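Type II restriction enzyme NlaIV (Neisseria lactamica, PDB 6QM2) cuts double-stranded DNA as a type II restriction endonuclease, recognising 5'-GGNNCC-3' and cleaving at its centre to leave blunt ends. Local coordinates at residues N184-A197 with I231-K245. Numbering follows the deposited sequence.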
ATOM      1  N   ASN A 184     -30.995 -16.215  -3.125  1.00177.47           N
ATOM      2  CA  ASN A 184     -31.033 -17.664  -3.386  1.00173.87           C
ATOM      3  C   ASN A 184     -29.827 -18.435  -2.818  1.00163.51           C
ATOM      4  O   ASN A 184     -29.942 -19.641  -2.564  1.00160.33           O
ATOM      5  CB  ASN A 184     -31.129 -17.950  -4.893  1.00179.93           C
ATOM      6  CG  ASN A 184     -32.480 -17.592  -5.480  1.00181.67           C
ATOM      7  OD1 ASN A 184     -33.213 -16.765  -4.937  1.00187.81           O
ATOM      8  ND2 ASN A 184     -32.811 -18.214  -6.606  1.00179.44           N
ATOM      9  N   MET A 185     -28.695 -17.739  -2.661  0.50154.43           N
ATOM     10  CA  MET A 185     -27.467 -18.282  -2.083  0.50142.88           C
ATOM     11  C   MET A 185     -27.241 -17.746  -0.671  0.50132.76           C
ATOM     12  O   MET A 185     -26.667 -16.665  -0.518  0.50130.26           O
ATOM     13  CB  MET A 185     -26.272 -17.867  -2.937  0.50140.84           C
ATOM     14  CG  MET A 185     -26.249 -18.478  -4.324  0.50140.50           C
ATOM     15  SD  MET A 185     -24.829 -17.903  -5.266  0.50141.14           S
ATOM     16  CE  MET A 185     -24.807 -19.109  -6.585  0.50141.60           C
ATOM     17  N   PRO A 186     -27.687 -18.490   0.362  1.00124.16           N
ATOM     18  CA  PRO A 186     -27.395 -18.114   1.746  1.00120.44           C
ATOM     19  C   PRO A 186     -26.073 -18.707   2.233  1.00116.57           C
ATOM     20  O   PRO A 186     -25.459 -19.526   1.538  1.00113.55           O
ATOM     21  CB  PRO A 186     -28.559 -18.733   2.517  1.00116.26           C
ATOM     22  CG  PRO A 186     -28.832 -19.987   1.777  1.00116.04           C
ATOM     23  CD  PRO A 186     -28.602 -19.653   0.328  1.00119.70           C
ATOM     24  N   MET A 187     -25.665 -18.308   3.435  1.00109.56           N
ATOM     25  CA  MET A 187     -24.453 -18.831   4.060  1.00104.93           C
ATOM     26  C   MET A 187     -24.731 -20.244   4.558  1.00103.20           C
ATOM     27  O   MET A 187     -25.894 -20.624   4.727  1.00104.00           O
ATOM     28  CB  MET A 187     -24.015 -17.951   5.237  1.00104.98           C
ATOM     29  CG  MET A 187     -23.811 -16.474   4.920  1.00106.30           C
ATOM     30  SD  MET A 187     -22.592 -16.134   3.633  1.00109.01           S
ATOM     31  CE  MET A 187     -23.656 -15.794   2.233  1.00107.36           C
ATOM     32  N   PHE A 188     -23.670 -21.014   4.797  1.00101.06           N
ATOM     33  CA  PHE A 188     -23.814 -22.394   5.273  1.00 98.24           C
ATOM     34  C   PHE A 188     -24.469 -22.425   6.658  1.00100.88           C
ATOM     35  O   PHE A 188     -24.100 -21.651   7.547  1.00 99.48           O
ATOM     36  CB  PHE A 188     -22.473 -23.130   5.309  1.00 94.99           C
ATOM     37  CG  PHE A 188     -21.849 -23.337   3.957  1.00 91.47           C
ATOM     38  CD1 PHE A 188     -22.341 -24.308   3.092  1.00 89.34           C
ATOM     39  CD2 PHE A 188     -20.750 -22.582   3.558  1.00 91.39           C
ATOM     40  CE1 PHE A 188     -21.760 -24.512   1.845  1.00 89.59           C
ATOM     41  CE2 PHE A 188     -20.161 -22.784   2.316  1.00 92.05           C
ATOM     42  CZ  PHE A 188     -20.668 -23.750   1.456  1.00 89.90           C
ATOM     43  N   GLU A 189     -25.442 -23.318   6.822  1.00105.16           N
ATOM     44  CA  GLU A 189     -26.238 -23.409   8.052  1.00109.67           C
ATOM     45  C   GLU A 189     -25.460 -24.009   9.225  1.00111.12           C
ATOM     46  O   GLU A 189     -25.703 -23.655  10.382  1.00113.54           O
ATOM     47  CB  GLU A 189     -27.511 -24.223   7.797  1.00111.68           C
ATOM     48  CG  GLU A 189     -28.493 -23.527   6.860  1.00113.99           C
ATOM     49  CD  GLU A 189     -29.558 -24.444   6.277  1.00117.43           C
ATOM     50  OE1 GLU A 189     -29.621 -25.645   6.632  1.00119.70           O
ATOM     51  OE2 GLU A 189     -30.343 -23.948   5.444  1.00119.72           O
ATOM     52  N   CYS A 190     -24.532 -24.914   8.919  1.00109.18           N
ATOM     53  CA  CYS A 190     -23.724 -25.581   9.931  1.00105.69           C
ATOM     54  C   CYS A 190     -22.349 -25.971   9.394  1.00107.60           C
ATOM     55  O   CYS A 190     -22.101 -25.931   8.183  1.00109.49           O
ATOM     56  CB  CYS A 190     -24.446 -26.837  10.399  1.00103.54           C
ATOM     57  SG  CYS A 190     -24.676 -28.042   9.073  1.00102.51           S
ATOM     58  N   LEU A 191     -21.475 -26.367  10.316  1.00104.51           N
ATOM     59  CA  LEU A 191     -20.132 -26.849   9.990  1.00100.28           C
ATOM     60  C   LEU A 191     -20.137 -28.016   9.000  1.00 97.34           C
ATOM     61  O   LEU A 191     -19.338 -28.034   8.070  1.00 96.85           O
ATOM     62  CB  LEU A 191     -19.402 -27.267  11.273  1.00100.75           C
ATOM     63  CG  LEU A 191     -18.040 -27.950  11.142  1.00103.10           C
ATOM     64  CD1 LEU A 191     -17.072 -27.066  10.379  1.00105.99           C
ATOM     65  CD2 LEU A 191     -17.488 -28.282  12.517  1.00105.37           C
ATOM     66  N   GLU A 192     -21.034 -28.978   9.198  1.00 97.77           N
ATOM     67  CA  GLU A 192     -21.051 -30.198   8.378  1.00101.18           C
ATOM     68  C   GLU A 192     -21.269 -29.881   6.898  1.00 98.66           C
ATOM     69  O   GLU A 192     -20.616 -30.472   6.032  1.00 94.88           O
ATOM     70  CB  GLU A 192     -22.118 -31.196   8.865  1.00106.87           C
ATOM     71  CG  GLU A 192     -21.800 -31.902  10.186  1.00109.59           C
ATOM     72  CD  GLU A 192     -22.188 -31.119  11.438  1.00111.10           C
ATOM     73  OE1 GLU A 192     -22.734 -29.997  11.324  1.00105.54           O
ATOM     74  OE2 GLU A 192     -21.943 -31.634  12.554  1.00112.51           O
ATOM     75  N   ASP A 193     -22.173 -28.938   6.625  1.00 98.76           N
ATOM     76  CA  ASP A 193     -22.478 -28.515   5.251  1.00 99.12           C
ATOM     77  C   ASP A 193     -21.292 -27.805   4.597  1.00 95.67           C
ATOM     78  O   ASP A 193     -20.959 -28.100   3.449  1.00 94.05           O
ATOM     79  CB  ASP A 193     -23.721 -27.611   5.214  1.00102.81           C
ATOM     80  CG  ASP A 193     -25.016 -28.354   5.564  1.00103.61           C
ATOM     81  OD1 ASP A 193     -24.991 -29.581   5.792  1.00105.90           O
ATOM     82  OD2 ASP A 193     -26.075 -27.697   5.610  1.00106.36           O
ATOM     83  N   PHE A 194     -20.667 -26.878   5.327  1.00 93.29           N
ATOM     84  CA  PHE A 194     -19.421 -26.226   4.883  1.00 92.25           C
ATOM     85  C   PHE A 194     -18.362 -27.262   4.491  1.00 92.24           C
ATOM     86  O   PHE A 194     -17.775 -27.180   3.414  1.00 92.75           O
ATOM     87  CB  PHE A 194     -18.881 -25.289   5.979  1.00 92.78           C
ATOM     88  CG  PHE A 194     -17.518 -24.703   5.687  1.00 94.40           C
ATOM     89  CD1 PHE A 194     -17.388 -23.569   4.899  1.00 97.64           C
ATOM     90  CD2 PHE A 194     -16.364 -25.275   6.214  1.00 96.42           C
ATOM     91  CE1 PHE A 194     -16.137 -23.025   4.635  1.00 99.47           C
ATOM     92  CE2 PHE A 194     -15.112 -24.735   5.950  1.00 97.15           C
ATOM     93  CZ  PHE A 194     -14.998 -23.608   5.159  1.00 97.24           C
ATOM     94  N   VAL A 195     -18.145 -28.242   5.363  1.00 90.40           N
ATOM     95  CA  VAL A 195     -17.150 -29.282   5.120  1.00 88.83           C
ATOM     96  C   VAL A 195     -17.557 -30.134   3.918  1.00 89.98           C
ATOM     97  O   VAL A 195     -16.696 -30.516   3.118  1.00 90.05           O
ATOM     98  CB  VAL A 195     -16.913 -30.162   6.375  1.00 89.84           C
ATOM     99  CG1 VAL A 195     -16.004 -31.350   6.061  1.00 87.14           C
ATOM    100  CG2 VAL A 195     -16.311 -29.331   7.506  1.00 89.84           C
ATOM    101  N   SER A 196     -18.857 -30.421   3.791  1.00 91.64           N
ATOM    102  CA  SER A 196     -19.382 -31.141   2.621  1.00 92.13           C
ATOM    103  C   SER A 196     -19.072 -30.405   1.323  1.00 91.98           C
ATOM    104  O   SER A 196     -18.711 -31.034   0.323  1.00 90.42           O
ATOM    105  CB  SER A 196     -20.892 -31.366   2.727  1.00 91.81           C
ATOM    106  OG  SER A 196     -21.381 -32.040   1.576  1.00 91.48           O
ATOM    107  N   ALA A 197     -19.212 -29.078   1.350  1.00 91.56           N
ATOM    108  CA  ALA A 197     -18.840 -28.235   0.213  1.00 92.30           C
ATOM    109  C   ALA A 197     -17.345 -28.342  -0.089  1.00 94.00           C
ATOM    110  O   ALA A 197     -16.967 -28.518  -1.252  1.00 93.49           O
ATOM    111  CB  ALA A 197     -19.232 -26.786   0.461  1.00 93.44           C
ATOM    112  N   ILE A 231     -18.267 -37.285  13.547  1.00112.34           N
ATOM    113  CA  ILE A 231     -19.000 -36.273  12.790  1.00110.89           C
ATOM    114  C   ILE A 231     -19.428 -36.886  11.456  1.00110.99           C
ATOM    115  O   ILE A 231     -18.662 -37.628  10.830  1.00108.67           O
ATOM    116  CB  ILE A 231     -18.166 -34.980  12.594  1.00110.97           C
ATOM    117  CG1 ILE A 231     -19.059 -33.825  12.125  1.00112.04           C
ATOM    118  CG2 ILE A 231     -17.003 -35.193  11.627  1.00110.30           C
ATOM    119  CD1 ILE A 231     -18.350 -32.488  12.082  1.00112.49           C
ATOM    120  N   SER A 232     -20.664 -36.597  11.049  1.00113.68           N
ATOM    121  CA  SER A 232     -21.218 -37.105   9.799  1.00115.70           C
ATOM    122  C   SER A 232     -21.317 -35.964   8.781  1.00112.48           C
ATOM    123  O   SER A 232     -22.124 -35.037   8.941  1.00105.93           O
ATOM    124  CB  SER A 232     -22.584 -37.753  10.041  1.00117.88           C
ATOM    125  OG  SER A 232     -22.903 -38.647   8.985  1.00121.39           O
ATOM    126  N   ILE A 233     -20.468 -36.033   7.756  1.00106.78           N
ATOM    127  CA  ILE A 233     -20.453 -35.061   6.667  1.00104.02           C
ATOM    128  C   ILE A 233     -21.428 -35.545   5.595  1.00100.63           C
ATOM    129  O   ILE A 233     -21.199 -36.594   4.995  1.00102.79           O
ATOM    130  CB  ILE A 233     -19.036 -34.912   6.051  1.00102.04           C
ATOM    131  CG1 ILE A 233     -18.004 -34.531   7.128  1.00102.71           C
ATOM    132  CG2 ILE A 233     -19.036 -33.902   4.906  1.00100.51           C
ATOM    133  CD1 ILE A 233     -18.342 -33.286   7.932  1.00102.75           C
ATOM    134  N   PRO A 234     -22.519 -34.796   5.346  1.00 99.93           N
ATOM    135  CA  PRO A 234     -23.442 -35.240   4.292  1.00101.11           C
ATOM    136  C   PRO A 234     -22.827 -35.151   2.895  1.00101.61           C
ATOM    137  O   PRO A 234     -21.867 -34.402   2.694  1.00 99.38           O
ATOM    138  CB  PRO A 234     -24.622 -34.273   4.426  1.00101.06           C
ATOM    139  CG  PRO A 234     -24.054 -33.055   5.064  1.00 99.68           C
ATOM    140  CD  PRO A 234     -22.953 -33.528   5.965  1.00 99.92           C
ATOM    141  N   ARG A 235     -23.358 -35.931   1.954  1.00107.87           N
ATOM    142  CA  ARG A 235     -22.956 -35.816   0.548  1.00113.15           C
ATOM    143  C   ARG A 235     -23.438 -34.467   0.029  1.00109.58           C
ATOM    144  O   ARG A 235     -24.546 -34.043   0.356  1.00111.54           O
ATOM    145  CB  ARG A 235     -23.539 -36.945  -0.304  1.00122.48           C
ATOM    146  CG  ARG A 235     -22.894 -38.306  -0.082  1.00135.60           C
ATOM    147  CD  ARG A 235     -23.218 -39.291  -1.208  1.00150.24           C
ATOM    148  NE  ARG A 235     -24.654 -39.323  -1.542  1.00163.96           N
ATOM    149  CZ  ARG A 235     -25.221 -38.928  -2.695  1.00165.18           C
ATOM    150  NH1 ARG A 235     -26.545 -39.020  -2.828  1.00165.02           N
ATOM    151  NH2 ARG A 235     -24.509 -38.452  -3.723  1.00160.35           N
ATOM    152  N   TRP A 236     -22.602 -33.789  -0.756  1.00106.31           N
ATOM    153  CA  TRP A 236     -22.936 -32.451  -1.266  1.00104.23           C
ATOM    154  C   TRP A 236     -24.164 -32.479  -2.173  1.00106.03           C
ATOM    155  O   TRP A 236     -25.003 -31.579  -2.108  1.00106.05           O
ATOM    156  CB  TRP A 236     -21.750 -31.835  -2.012  1.00 98.20           C
ATOM    157  CG  TRP A 236     -22.052 -30.492  -2.622  1.00 94.27           C
ATOM    158  CD1 TRP A 236     -22.065 -30.179  -3.952  1.00 95.02           C
ATOM    159  CD2 TRP A 236     -22.397 -29.291  -1.925  1.00 89.65           C
ATOM    160  NE1 TRP A 236     -22.385 -28.853  -4.126  1.00 93.74           N
ATOM    161  CE2 TRP A 236     -22.595 -28.284  -2.898  1.00 90.66           C
ATOM    162  CE3 TRP A 236     -22.548 -28.961  -0.574  1.00 90.59           C
ATOM    163  CZ2 TRP A 236     -22.941 -26.971  -2.563  1.00 90.99           C
ATOM    164  CZ3 TRP A 236     -22.893 -27.650  -0.237  1.00 92.26           C
ATOM    165  CH2 TRP A 236     -23.086 -26.673  -1.231  1.00 92.03           C
ATOM    166  N   HIS A 237     -24.267 -33.518  -2.999  1.00107.94           N
ATOM    167  CA  HIS A 237     -25.411 -33.696  -3.896  1.00115.79           C
ATOM    168  C   HIS A 237     -26.765 -33.634  -3.169  1.00111.46           C
ATOM    169  O   HIS A 237     -27.711 -33.041  -3.683  1.00109.38           O
ATOM    170  CB  HIS A 237     -25.284 -35.016  -4.667  1.00126.52           C
ATOM    171  CG  HIS A 237     -26.230 -35.136  -5.819  1.00137.22           C
ATOM    172  ND1 HIS A 237     -25.969 -34.583  -7.056  1.00141.68           N
ATOM    173  CD2 HIS A 237     -27.436 -35.745  -5.926  1.00139.90           C
ATOM    174  CE1 HIS A 237     -26.972 -34.847  -7.873  1.00142.01           C
ATOM    175  NE2 HIS A 237     -27.876 -35.551  -7.212  1.00140.85           N
ATOM    176  N   GLU A 238     -26.844 -34.230  -1.979  1.00112.43           N
ATOM    177  CA  GLU A 238     -28.075 -34.213  -1.174  1.00117.41           C
ATOM    178  C   GLU A 238     -28.435 -32.825  -0.636  1.00116.26           C
ATOM    179  O   GLU A 238     -29.613 -32.470  -0.605  1.00122.47           O
ATOM    180  CB  GLU A 238     -27.984 -35.205   0.001  1.00125.35           C
ATOM    181  CG  GLU A 238     -27.914 -36.677  -0.399  1.00134.52           C
ATOM    182  CD  GLU A 238     -29.119 -37.145  -1.206  1.00145.08           C
ATOM    183  OE1 GLU A 238     -28.920 -37.892  -2.189  1.00149.51           O
ATOM    184  OE2 GLU A 238     -30.263 -36.761  -0.871  1.00154.13           O
ATOM    185  N   ILE A 239     -27.433 -32.052  -0.216  1.00112.43           N
ATOM    186  CA  ILE A 239     -27.668 -30.751   0.444  1.00110.30           C
ATOM    187  C   ILE A 239     -27.474 -29.522  -0.448  1.00107.25           C
ATOM    188  O   ILE A 239     -27.782 -28.404  -0.023  1.00103.96           O
ATOM    189  CB  ILE A 239     -26.803 -30.578   1.719  1.00112.81           C
ATOM    190  CG1 ILE A 239     -25.297 -30.660   1.414  1.00113.89           C
ATOM    191  CG2 ILE A 239     -27.190 -31.616   2.760  1.00113.70           C
ATOM    192  CD1 ILE A 239     -24.436 -30.006   2.472  1.00114.26           C
ATOM    193  N   ALA A 240     -26.973 -29.722  -1.668  1.00106.82           N
ATOM    194  CA  ALA A 240     -26.674 -28.612  -2.589  1.00106.88           C
ATOM    195  C   ALA A 240     -27.856 -27.674  -2.811  1.00105.41           C
ATOM    196  O   ALA A 240     -27.670 -26.459  -2.847  1.00106.96           O
ATOM    197  CB  ALA A 240     -26.173 -29.142  -3.928  1.00107.24           C
ATOM    198  N   HIS A 241     -29.062 -28.238  -2.932  1.00106.95           N
ATOM    199  CA  HIS A 241     -30.285 -27.453  -3.174  1.00108.60           C
ATOM    200  C   HIS A 241     -30.519 -26.303  -2.177  1.00109.05           C
ATOM    201  O   HIS A 241     -31.048 -25.257  -2.557  1.00117.01           O
ATOM    202  CB  HIS A 241     -31.526 -28.360  -3.231  1.00109.62           C
ATOM    203  CG  HIS A 241     -31.893 -28.986  -1.919  1.00112.58           C
ATOM    204  ND1 HIS A 241     -32.616 -28.317  -0.954  1.00117.34           N
ATOM    205  CD2 HIS A 241     -31.655 -30.221  -1.421  1.00113.38           C
ATOM    206  CE1 HIS A 241     -32.796 -29.110   0.088  1.00116.29           C
ATOM    207  NE2 HIS A 241     -32.224 -30.272  -0.171  1.00115.65           N
ATOM    208  N   LYS A 242     -30.115 -26.492  -0.923  1.00106.80           N
ATOM    209  CA  LYS A 242     -30.252 -25.449   0.105  1.00108.98           C
ATOM    210  C   LYS A 242     -29.417 -24.195  -0.186  1.00109.81           C
ATOM    211  O   LYS A 242     -29.755 -23.107   0.289  1.00108.07           O
ATOM    212  CB  LYS A 242     -29.851 -25.986   1.486  1.00112.96           C
ATOM    213  CG  LYS A 242     -30.710 -27.125   2.021  1.00116.54           C
ATOM    214  CD  LYS A 242     -30.457 -27.386   3.503  1.00119.60           C
ATOM    215  CE  LYS A 242     -29.069 -27.955   3.761  1.00122.11           C
ATOM    216  NZ  LYS A 242     -28.841 -28.250   5.202  1.00123.39           N
ATOM    217  N   TYR A 243     -28.331 -24.361  -0.947  1.00111.46           N
ATOM    218  CA  TYR A 243     -27.329 -23.311  -1.173  1.00113.30           C
ATOM    219  C   TYR A 243     -27.229 -22.775  -2.616  1.00115.94           C
ATOM    220  O   TYR A 243     -26.645 -21.710  -2.836  1.00110.07           O
ATOM    221  CB  TYR A 243     -25.973 -23.836  -0.678  1.00109.96           C
ATOM    222  CG  TYR A 243     -26.028 -24.237   0.785  1.00105.21           C
ATOM    223  CD1 TYR A 243     -26.253 -23.279   1.775  1.00104.43           C
ATOM    224  CD2 TYR A 243     -25.898 -25.573   1.178  1.00103.01           C
ATOM    225  CE1 TYR A 243     -26.333 -23.634   3.113  1.00102.95           C
ATOM    226  CE2 TYR A 243     -25.971 -25.937   2.521  1.00103.11           C
ATOM    227  CZ  TYR A 243     -26.188 -24.960   3.485  1.00103.48           C
ATOM    228  OH  TYR A 243     -26.263 -25.290   4.822  1.00100.61           O
ATOM    229  N   LYS A 244     -27.795 -23.499  -3.584  1.00122.07           N
ATOM    230  CA  LYS A 244     -27.804 -23.077  -4.989  1.00128.44           C
ATOM    231  C   LYS A 244     -29.126 -22.364  -5.287  1.00142.31           C
ATOM    232  O   LYS A 244     -29.895 -22.071  -4.367  1.00142.52           O
ATOM    233  CB  LYS A 244     -27.632 -24.300  -5.903  1.00123.09           C
ATOM    234  CG  LYS A 244     -26.344 -25.084  -5.693  1.00117.58           C
ATOM    235  CD  LYS A 244     -25.123 -24.405  -6.297  1.00110.03           C
ATOM    236  CE  LYS A 244     -23.949 -25.375  -6.328  1.00107.02           C
ATOM    237  NZ  LYS A 244     -22.725 -24.788  -6.927  1.00107.04           N
ATOM    238  N   LYS A 245     -29.371 -22.071  -6.566  1.00163.34           N
ATOM    239  CA  LYS A 245     -30.670 -21.583  -7.039  1.00173.26           C
ATOM    240  C   LYS A 245     -31.523 -22.781  -7.468  1.00178.43           C
ATOM    241  O   LYS A 245     -32.650 -22.944  -6.997  1.00182.37           O
ATOM    242  CB  LYS A 245     -30.525 -20.615  -8.223  1.00174.86           C
ATOM    243  CG  LYS A 245     -29.683 -19.359  -7.981  1.00173.08           C
ATOM    244  CD  LYS A 245     -28.167 -19.548  -8.046  1.00176.60           C
ATOM    245  CE  LYS A 245     -27.673 -20.256  -9.305  1.00178.02           C
ATOM    246  NZ  LYS A 245     -26.188 -20.343  -9.363  1.00176.13           N
TER
HETATM  247  O   HOH W   1     -24.937 -20.695  -0.900  1.00104.61           O
HETATM  248  O   HOH W   2     -22.382 -34.954  12.202  1.00 99.20           O
HETATM  249  O   HOH W   3     -19.460 -33.853  -0.223  1.00 89.18           O
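Asp193 OD2 is gripped twice from segment 231-245: Tyr243 OH donates to its anti lone pair at 2.5 Å, and Lys242 NZ reaches its syn side at 2.9 Å as a salt bridge. Lys242 NZ also bridges to Glu189 OE1 at 3.1 Å, coming from above that carboxylate's plane. The tyrosine hydroxyl in turn accepts from the backbone, Glu189 N lying 2.9 Å from Tyr243 OH with a nearly straight N-H...O angle of 170°, so the hydroxyl is held by two bonds, one given and one received. Phe188 turns its edge to one face of Tyr243, with planes 56° apart, while Phe188 CE1 packs against Trp236 CZ3. In this PD-(D/E)XK-clan enzyme the cluster ties the first turn of helix 191-204 and the loop before it to the C-terminal tail, about 18 Å from the centre of the chain, measured from the centre of the contact. One turn further along the helix, Ser196 OG, swung anti to its own N (chi1 179°), donates to Pro234 O at 2.7 Å from above the carbonyl plane. Ala197 CB sits over the six-membered ring of Trp236 in a CH-pi contact, and Val195 CG1 meets Ile233 CD1 at 3.6 Å, where Phe219 of helix 215-227 touches both residues.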